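N-acetyl-L-2,4-diaminobutyric acid deacetylase (PDB 6TWL) probably removes the acetyl group from N-acetyl-L-2,4-diaminobutyric acid, using zinc, during bacterial breakdown of the stress protectant ectoine. Local coordinates at residues D118-V121 with T122-I125; L315-S318 with G319-V322. All coordinates share one frame; numbering follows the deposited sequence.

Contact 1 (D118-V121 with T122-I125); sequences DGTV and TEKI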
ATOM      1  N   ASP A 118      -4.485 -24.109  11.729  1.00104.94           N
ATOM      2  CA  ASP A 118      -3.611 -25.274  11.605  1.00109.23           C
ATOM      3  C   ASP A 118      -3.088 -25.391  10.174  1.00108.67           C
ATOM      4  O   ASP A 118      -3.414 -26.332   9.447  1.00108.72           O
ATOM      5  CB  ASP A 118      -4.367 -26.530  12.027  1.00115.15           C
ATOM      6  CG  ASP A 118      -5.687 -26.682  11.297  1.00115.47           C
ATOM      7  OD1 ASP A 118      -6.294 -25.647  10.946  1.00112.96           O
ATOM      8  OD2 ASP A 118      -6.119 -27.833  11.077  1.00118.22           O
ATOM      9  N   GLY A 119      -2.256 -24.439   9.766  1.00109.62           N
ATOM     10  CA  GLY A 119      -1.754 -24.477   8.404  1.00111.11           C
ATOM     11  C   GLY A 119      -0.309 -24.060   8.235  1.00109.50           C
ATOM     12  O   GLY A 119       0.497 -24.189   9.161  1.00109.74           O
ATOM     13  N   THR A 120       0.027 -23.571   7.038  1.00108.25           N
ATOM     14  CA  THR A 120       1.337 -22.993   6.760  1.00100.74           C
ATOM     15  C   THR A 120       1.632 -21.889   7.767  1.00 97.63           C
ATOM     16  O   THR A 120       0.716 -21.372   8.414  1.00 89.40           O
ATOM     17  CB  THR A 120       1.399 -22.432   5.332  1.00101.73           C
ATOM     18  OG1 THR A 120       0.747 -23.332   4.429  1.00104.04           O
ATOM     19  CG2 THR A 120       2.841 -22.214   4.871  1.00103.67           C
ATOM     20  N   VAL A 121       2.908 -21.544   7.934  1.00 99.23           N
ATOM     21  CA  VAL A 121       3.240 -20.365   8.725  1.00 93.50           C
ATOM     22  C   VAL A 121       2.530 -19.141   8.160  1.00 89.63           C
ATOM     23  O   VAL A 121       1.973 -18.327   8.907  1.00 88.43           O
ATOM     24  CB  VAL A 121       4.764 -20.163   8.777  1.00 93.81           C
ATOM     25  CG1 VAL A 121       5.086 -18.739   9.156  1.00 87.14           C
ATOM     26  CG2 VAL A 121       5.384 -21.117   9.767  1.00 97.15           C
ATOM     27  N   THR A 122       2.517 -19.004   6.830  1.00 87.33           N
ATOM     28  CA  THR A 122       1.871 -17.850   6.210  1.00 81.19           C
ATOM     29  C   THR A 122       0.357 -17.880   6.384  1.00 85.28           C
ATOM     30  O   THR A 122      -0.274 -16.822   6.473  1.00 81.11           O
ATOM     31  CB  THR A 122       2.221 -17.774   4.723  1.00 81.87           C
ATOM     32  OG1 THR A 122       2.047 -19.062   4.121  1.00 90.88           O
ATOM     33  CG2 THR A 122       3.659 -17.323   4.536  1.00 86.73           C
ATOM     34  N   GLU A 123      -0.247 -19.071   6.423  1.00 88.52           N
ATOM     35  CA  GLU A 123      -1.688 -19.155   6.630  1.00 90.47           C
ATOM     36  C   GLU A 123      -2.066 -18.956   8.093  1.00 90.15           C
ATOM     37  O   GLU A 123      -3.181 -18.510   8.382  1.00 91.17           O
ATOM     38  CB  GLU A 123      -2.222 -20.491   6.111  1.00 94.62           C
ATOM     39  CG  GLU A 123      -1.638 -20.886   4.767  1.00102.26           C
ATOM     40  CD  GLU A 123      -2.265 -22.139   4.190  1.00107.59           C
ATOM     41  OE1 GLU A 123      -3.319 -22.573   4.699  1.00108.44           O
ATOM     42  OE2 GLU A 123      -1.689 -22.701   3.233  1.00111.07           O
ATOM     43  N   LYS A 124      -1.161 -19.275   9.021  1.00 87.34           N
ATOM     44  CA  LYS A 124      -1.397 -18.942  10.422  1.00 84.47           C
ATOM     45  C   LYS A 124      -1.351 -17.434  10.635  1.00 81.09           C
ATOM     46  O   LYS A 124      -2.153 -16.883  11.399  1.00 78.69           O
ATOM     47  CB  LYS A 124      -0.369 -19.645  11.311  1.00 90.60           C
ATOM     48  CG  LYS A 124      -0.584 -21.147  11.451  1.00 90.58           C
ATOM     49  CD  LYS A 124       0.319 -21.745  12.523  1.00 90.12           C
ATOM     50  CE  LYS A 124       0.510 -23.244  12.319  1.00 95.47           C
ATOM     51  NZ  LYS A 124       1.231 -23.884  13.455  1.00 97.77           N
ATOM     52  N   ILE A 125      -0.425 -16.753   9.959  1.00 71.75           N
ATOM     53  CA  ILE A 125      -0.344 -15.299  10.047  1.00 70.39           C
ATOM     54  C   ILE A 125      -1.573 -14.657   9.415  1.00 76.03           C
ATOM     55  O   ILE A 125      -2.140 -13.701   9.960  1.00 76.03           O
ATOM     56  CB  ILE A 125       0.956 -14.800   9.388  1.00 71.80           C
ATOM     57  CG1 ILE A 125       2.175 -15.279  10.178  1.00 72.26           C
ATOM     58  CG2 ILE A 125       0.951 -13.283   9.270  1.00 70.08           C
ATOM     59  CD1 ILE A 125       3.487 -15.098   9.442  1.00 74.76           C
TER

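Contact 2 (L315-S318 with G319-V322); sequences LIKS and GDCV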
ATOM      1  N   LEU A 315      17.044  -1.221 -18.072  1.00 58.40           N
ATOM      2  CA  LEU A 315      16.702  -2.314 -18.967  1.00 57.10           C
ATOM      3  C   LEU A 315      15.254  -2.728 -18.742  1.00 61.68           C
ATOM      4  O   LEU A 315      14.752  -2.704 -17.615  1.00 55.17           O
ATOM      5  CB  LEU A 315      17.609  -3.523 -18.744  1.00 56.76           C
ATOM      6  CG  LEU A 315      19.093  -3.414 -19.082  1.00 69.81           C
ATOM      7  CD1 LEU A 315      19.725  -4.783 -18.923  1.00 64.43           C
ATOM      8  CD2 LEU A 315      19.301  -2.878 -20.488  1.00 75.48           C
ATOM      9  N   ILE A 316      14.586  -3.116 -19.824  1.00 60.53           N
ATOM     10  CA  ILE A 316      13.219  -3.609 -19.755  1.00 60.22           C
ATOM     11  C   ILE A 316      13.182  -4.993 -20.387  1.00 66.68           C
ATOM     12  O   ILE A 316      14.015  -5.332 -21.234  1.00 61.62           O
ATOM     13  CB  ILE A 316      12.220  -2.645 -20.440  1.00 58.49           C
ATOM     14  CG1 ILE A 316      10.776  -3.028 -20.101  1.00 57.92           C
ATOM     15  CG2 ILE A 316      12.446  -2.609 -21.943  1.00 58.17           C
ATOM     16  CD1 ILE A 316       9.778  -1.917 -20.316  1.00 57.09           C
ATOM     17  N   LYS A 317      12.218  -5.801 -19.953  1.00 67.32           N
ATOM     18  CA  LYS A 317      12.070  -7.176 -20.398  1.00 62.47           C
ATOM     19  C   LYS A 317      10.685  -7.377 -20.996  1.00 61.82           C
ATOM     20  O   LYS A 317       9.751  -6.620 -20.717  1.00 61.62           O
ATOM     21  CB  LYS A 317      12.287  -8.157 -19.238  1.00 70.83           C
ATOM     22  CG  LYS A 317      13.687  -8.119 -18.650  1.00 82.35           C
ATOM     23  CD  LYS A 317      13.910  -9.274 -17.691  1.00 95.40           C
ATOM     24  CE  LYS A 317      15.064  -8.985 -16.744  1.00103.82           C
ATOM     25  NZ  LYS A 317      14.607  -8.820 -15.336  1.00107.53           N
ATOM     26  N   SER A 318      10.564  -8.402 -21.840  1.00 61.51           N
ATOM     27  CA  SER A 318       9.267  -8.747 -22.409  1.00 67.54           C
ATOM     28  C   SER A 318       8.270  -9.022 -21.292  1.00 63.76           C
ATOM     29  O   SER A 318       8.553  -9.782 -20.363  1.00 68.18           O
ATOM     30  CB  SER A 318       9.392  -9.967 -23.324  1.00 75.09           C
ATOM     31  OG  SER A 318       8.225 -10.137 -24.110  1.00 83.24           O
ATOM     32  N   GLY A 319       7.108  -8.379 -21.371  1.00 70.32           N
ATOM     33  CA  GLY A 319       6.066  -8.543 -20.384  1.00 71.65           C
ATOM     34  C   GLY A 319       6.013  -7.455 -19.332  1.00 70.16           C
ATOM     35  O   GLY A 319       4.970  -7.286 -18.694  1.00 69.92           O
ATOM     36  N   ASP A 320       7.102  -6.715 -19.138  1.00 59.00           N
ATOM     37  CA  ASP A 320       7.084  -5.600 -18.203  1.00 59.30           C
ATOM     38  C   ASP A 320       6.106  -4.533 -18.682  1.00 63.20           C
ATOM     39  O   ASP A 320       5.902  -4.341 -19.885  1.00 64.04           O
ATOM     40  CB  ASP A 320       8.481  -4.991 -18.061  1.00 59.91           C
ATOM     41  CG  ASP A 320       9.495  -5.960 -17.477  1.00 68.77           C
ATOM     42  OD1 ASP A 320       9.084  -6.979 -16.885  1.00 66.34           O
ATOM     43  OD2 ASP A 320      10.712  -5.700 -17.616  1.00 62.75           O
ATOM     44  N   CYS A 321       5.496  -3.832 -17.728  1.00 65.00           N
ATOM     45  CA  CYS A 321       4.582  -2.746 -18.058  1.00 67.78           C
ATOM     46  C   CYS A 321       5.390  -1.497 -18.390  1.00 70.26           C
ATOM     47  O   CYS A 321       6.196  -1.034 -17.573  1.00 63.09           O
ATOM     48  CB  CYS A 321       3.616  -2.479 -16.904  1.00 79.02           C
ATOM     49  SG  CYS A 321       2.637  -0.966 -17.078  1.00 72.70           S
ATOM     50  N   VAL A 322       5.178  -0.957 -19.592  1.00 73.11           N
ATOM     51  CA  VAL A 322       5.927   0.218 -20.027  1.00 68.91           C
ATOM     52  C   VAL A 322       5.460   1.454 -19.268  1.00 69.34           C
ATOM     53  O   VAL A 322       6.270   2.208 -18.715  1.00 58.92           O
ATOM     54  CB  VAL A 322       5.791   0.401 -21.548  1.00 63.25           C
ATOM     55  CG1 VAL A 322       6.307   1.768 -21.980  1.00 62.77           C
ATOM     56  CG2 VAL A 322       6.518  -0.717 -22.283  1.00 62.38           C
TER

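Contact 1 (D118-V121 with T122-I125)
Thr120 and Glu123 meet where the chain turns into a helix, their side chains set at a slant to each other. The threonine hydroxyl, Thr120 OG1, gives a hydrogen bond to Glu123 OE2 at 2.8 Å, reaching it from above the carboxylate plane, 60° out of it. The glutamate chain, extended beyond CG, carries the carboxylate out to the hydroxyl, and Glu123 CG rests 3.5 Å from Thr120 CB. With OG1 beside the backbone N (chi1 -41°), Thr120 CG2 is left anti to that N and runs alongside Thr122, 3.3 Å from Thr122 OG1. Thr120 is the N-cap residue of helix 121-133, yet its hydroxyl caps no backbone N-H; the carboxylate takes it instead, and the helix starts through main-chain bonds, Lys124 N to Thr120 O at 2.9 Å and Ile125 N to Val121 O at 3.1 Å. Lys124 lays its aliphatic chain back over the approach to the helix, Lys124 CE coming 3.3 Å from Gly119 O. On the buried side Val121 and Ile125 run abreast, one turn apart, and Val121 CG1 is 4.0 Å from Ile125 CD1; Tyr92 and His26 lie against Val121, joining this first turn to neighbouring loops.

Contact 2 (L315-S318 with G319-V322)
Asp320 folds its side chain back across a tight turn onto Lys317. With CG anti to its own carbonyl carbon (chi1 -63°), the carboxylate is carried over the preceding strand end, where Asp320 OD2 accepts the backbone N-H of Lys317, 2.8 Å from Lys317 N. The donor stands above the carboxylate plane, 48° out of it. Asp320 OD2 also lies 3.3 Å from Lys317 CB, whereas the lysine chain leads away and bends at its last torsion, leaving Lys317 NZ 5.5 Å from Asp320 OD2. Opposite charges are therefore near but not in contact, and any attraction is probably modest. A second bond runs the other way, from Asp320 N to Lys317 O at 3.1 Å, so the two residues are tied by both main chain and side chain. Replacing Asp320 with an alanine would probably leave the Lys317 N-H without this acceptor and remove the side-chain tie across the turn. Ile316 passes along the Asp320 side chain head to tail, with Ile316 CG1 3.6 Å from Asp320 CB. Ile316 CD1 then meets Val322 CG2 at 4.0 Å, the two side chains roughly perpendicular, and Phe267 touches both of these buried residues. Gly319 has a positive phi of 98°, at which a CB would jam against Ser318 O. The backbone forms a type II beta turn from Lys317 to Asp320, with glycine at its third position, linking strand 315-316 to strand 321-326 as the chain passes from one antiparallel sheet to another.

How the contacts relate
In both contacts a carboxylate accepts a bond from a nearby donor where the backbone changes course, but the donors differ. In contact 1 the donor is a side-chain hydroxyl, at the start of a helix; in contact 2 it is a main-chain N-H, at a turn between strands. Each contact is only partly buried and pairs its polar bond with an aliphatic contact between buried residues. They share no element and do not touch; the centres of contact 1 and contact 2 are about 34 Å apart. Contact 1 belongs to the catalytic domain, the Thr122 side chain about 12 Å from that of His58, a zinc ligand, whereas contact 2 sits among the C-terminal antiparallel sheets, away from the metal site.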